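Local atomic coordinates of DNA polymerase sliding clamp 3 (Sulfolobus tokodaii, PDB entry 3AIZ), a protein that forms part of a ring that encircles DNA and tethers the replicative polymerase and other DNA-processing proteins to it. Residues Ala134-Phe139 against Lys210-Val215. Numbering follows the deposited sequence.
Sequences ALTVTF and KPSDTV
With its chi1 at -60°, Thr136 sets OG1 beside its backbone N and turns it to Ser212, whose OG, swung anti to the backbone N (chi1 -174°), comes round to meet it. The two hydroxyls lie 2.9 Å apart, Thr136 OG1 giving its proton to Ser212 OG, while Ser212 OG is also hydrogen-bonded to the backbone carbonyl of Asn230. Small hydroxylated residues suit this buried spot: each places one polar atom close to its backbone, and the CG2 of Thr136 still offers a methyl group to Ser212 CB, at 3.7 Å. Thr136 is gripped through its backbone too, its N donating to Asp213 O over 3.0 Å, with the donor tilted 34° from the carbonyl plane. Since Thr136 is the first residue of helix 136-149, just after the N-cap position Leu135, this bond employs an amide with no acceptor one turn back.

Here the antiparallel pairing of strands 130-135 and 214-220 gives way to a helix in the C-terminal domain of the PCNA fold, whose helices, in the closed PCNA ring, line the DNA channel while the sheets form the outer layer. Ala134 and Val215 are the hydrogen-bonded pair, joined by a nearly straight bond from Val215 N to Ala134 O (2.8 Å) and a more bent return from Ala134 N to Val215 O; small Ala134 leaves its CB on the same face as Val215. Leu135 and Thr214 follow as a non-hydrogen-bonded pair with diverging side chains, though Leu135 CD2 reaches back to Asp213 O, at 3.8 Å. Beta-branched Val215 suits the extended strand and brings CG1 to 3.6 Å from Phe139 CB, obliquely to the ring, whose large apolar surface fits this buried place and also packs on Leu227 and Tyr229 of strand 223-231.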
loop_
_atom_site.group_PDB
_atom_site.type_symbol
_atom_site.label_atom_id
_atom_site.label_comp_id
_atom_site.label_asym_id
_atom_site.label_seq_id
_atom_site.Cartn_x
_atom_site.Cartn_y
_atom_site.Cartn_z
ATOM N N ALA C 134 -4.603 29.352 -19.463
ATOM C CA ALA C 134 -4.923 27.964 -19.152
ATOM C C ALA C 134 -5.716 27.854 -17.860
ATOM O O ALA C 134 -5.718 28.776 -17.045
ATOM C CB ALA C 134 -3.647 27.139 -19.057
ATOM N N LEU C 135 -6.394 26.723 -17.679
ATOM C CA LEU C 135 -7.088 26.441 -16.429
ATOM C C LEU C 135 -6.085 26.348 -15.290
ATOM O O LEU C 135 -5.094 25.622 -15.385
ATOM C CB LEU C 135 -7.871 25.133 -16.524
ATOM C CG LEU C 135 -9.275 25.190 -17.121
ATOM C CD1 LEU C 135 -9.907 23.813 -17.066
ATOM C CD2 LEU C 135 -10.130 26.200 -16.376
ATOM N N THR C 136 -6.344 27.083 -14.215
ATOM C CA THR C 136 -5.462 27.059 -13.058
ATOM C C THR C 136 -5.310 25.635 -12.537
ATOM O O THR C 136 -4.219 25.215 -12.158
ATOM C CB THR C 136 -5.977 27.969 -11.932
ATOM O OG1 THR C 136 -6.070 29.316 -12.412
ATOM C CG2 THR C 136 -5.035 27.924 -10.737
ATOM N N VAL C 137 -6.410 24.889 -12.532
ATOM C CA VAL C 137 -6.383 23.504 -12.085
ATOM C C VAL C 137 -5.483 22.657 -12.982
ATOM O O VAL C 137 -4.640 21.906 -12.496
ATOM C CB VAL C 137 -7.801 22.893 -12.022
ATOM C CG1 VAL C 137 -8.573 23.198 -13.297
ATOM C CG2 VAL C 137 -7.724 21.396 -11.776
ATOM N N THR C 138 -5.660 22.790 -14.293
ATOM C CA THR C 138 -4.840 22.056 -15.250
ATOM C C THR C 138 -3.369 22.424 -15.099
ATOM O O THR C 138 -2.495 21.556 -15.129
ATOM C CB THR C 138 -5.275 22.341 -16.699
ATOM O OG1 THR C 138 -6.658 22.007 -16.865
ATOM C CG2 THR C 138 -4.440 21.526 -17.674
ATOM N N PHE C 139 -3.101 23.714 -14.931
ATOM C CA PHE C 139 -1.731 24.202 -14.833
ATOM C C PHE C 139 -1.062 23.775 -13.532
ATOM O O PHE C 139 0.062 23.273 -13.543
ATOM C CB PHE C 139 -1.687 25.726 -14.972
ATOM C CG PHE C 139 -0.312 26.306 -14.807
ATOM C CD1 PHE C 139 0.639 26.162 -15.803
ATOM C CD2 PHE C 139 0.030 26.997 -13.656
ATOM C CE1 PHE C 139 1.907 26.693 -15.652
ATOM C CE2 PHE C 139 1.296 27.532 -13.501
ATOM C CZ PHE C 139 2.234 27.379 -14.500
ATOM N N LYS C 210 -7.323 26.447 -5.861
ATOM C CA LYS C 210 -8.697 26.745 -5.466
ATOM C C LYS C 210 -9.152 28.169 -5.802
ATOM O O LYS C 210 -10.165 28.351 -6.479
ATOM C CB LYS C 210 -8.908 26.451 -3.977
ATOM C CG LYS C 210 -8.783 24.982 -3.610
ATOM C CD LYS C 210 -8.972 24.770 -2.116
ATOM C CE LYS C 210 -10.276 25.385 -1.631
ATOM N NZ LYS C 210 -11.457 24.821 -2.343
ATOM N N PRO C 211 -8.407 29.184 -5.330
ATOM C CA PRO C 211 -8.831 30.577 -5.509
ATOM C C PRO C 211 -8.898 31.005 -6.972
ATOM O O PRO C 211 -9.803 31.747 -7.349
ATOM C CB PRO C 211 -7.732 31.375 -4.795
ATOM C CG PRO C 211 -7.058 30.401 -3.900
ATOM C CD PRO C 211 -7.130 29.091 -4.604
ATOM N N SER C 212 -7.951 30.541 -7.782
ATOM C CA SER C 212 -7.824 31.011 -9.158
ATOM C C SER C 212 -8.532 30.104 -10.161
ATOM O O SER C 212 -8.344 28.888 -10.155
ATOM C CB SER C 212 -6.345 31.158 -9.531
ATOM O OG SER C 212 -6.191 31.741 -10.814
ATOM N N ASP C 213 -9.346 30.708 -11.022
ATOM C CA ASP C 213 -10.042 29.968 -12.070
ATOM C C ASP C 213 -9.123 29.694 -13.260
ATOM O O ASP C 213 -8.893 28.541 -13.624
ATOM C CB ASP C 213 -11.303 30.716 -12.519
ATOM C CG ASP C 213 -11.073 32.215 -12.681
ATOM O OD1 ASP C 213 -10.509 32.634 -13.718
ATOM O OD2 ASP C 213 -11.466 32.976 -11.768
ATOM N N THR C 214 -8.598 30.760 -13.857
ATOM C CA THR C 214 -7.671 30.634 -14.975
ATOM C C THR C 214 -6.343 31.313 -14.654
ATOM O O THR C 214 -6.282 32.208 -13.813
ATOM C CB THR C 214 -8.251 31.236 -16.270
ATOM O OG1 THR C 214 -8.428 32.650 -16.112
ATOM C CG2 THR C 214 -9.589 30.593 -16.606
ATOM N N VAL C 215 -5.282 30.883 -15.328
ATOM C CA VAL C 215 -3.954 31.442 -15.108
ATOM C C VAL C 215 -3.309 31.866 -16.422
ATOM O O VAL C 215 -3.331 31.123 -17.402
ATOM C CB VAL C 215 -3.031 30.439 -14.383
ATOM C CG1 VAL C 215 -2.996 29.111 -15.127
ATOM C CG2 VAL C 215 -1.631 31.014 -14.232
#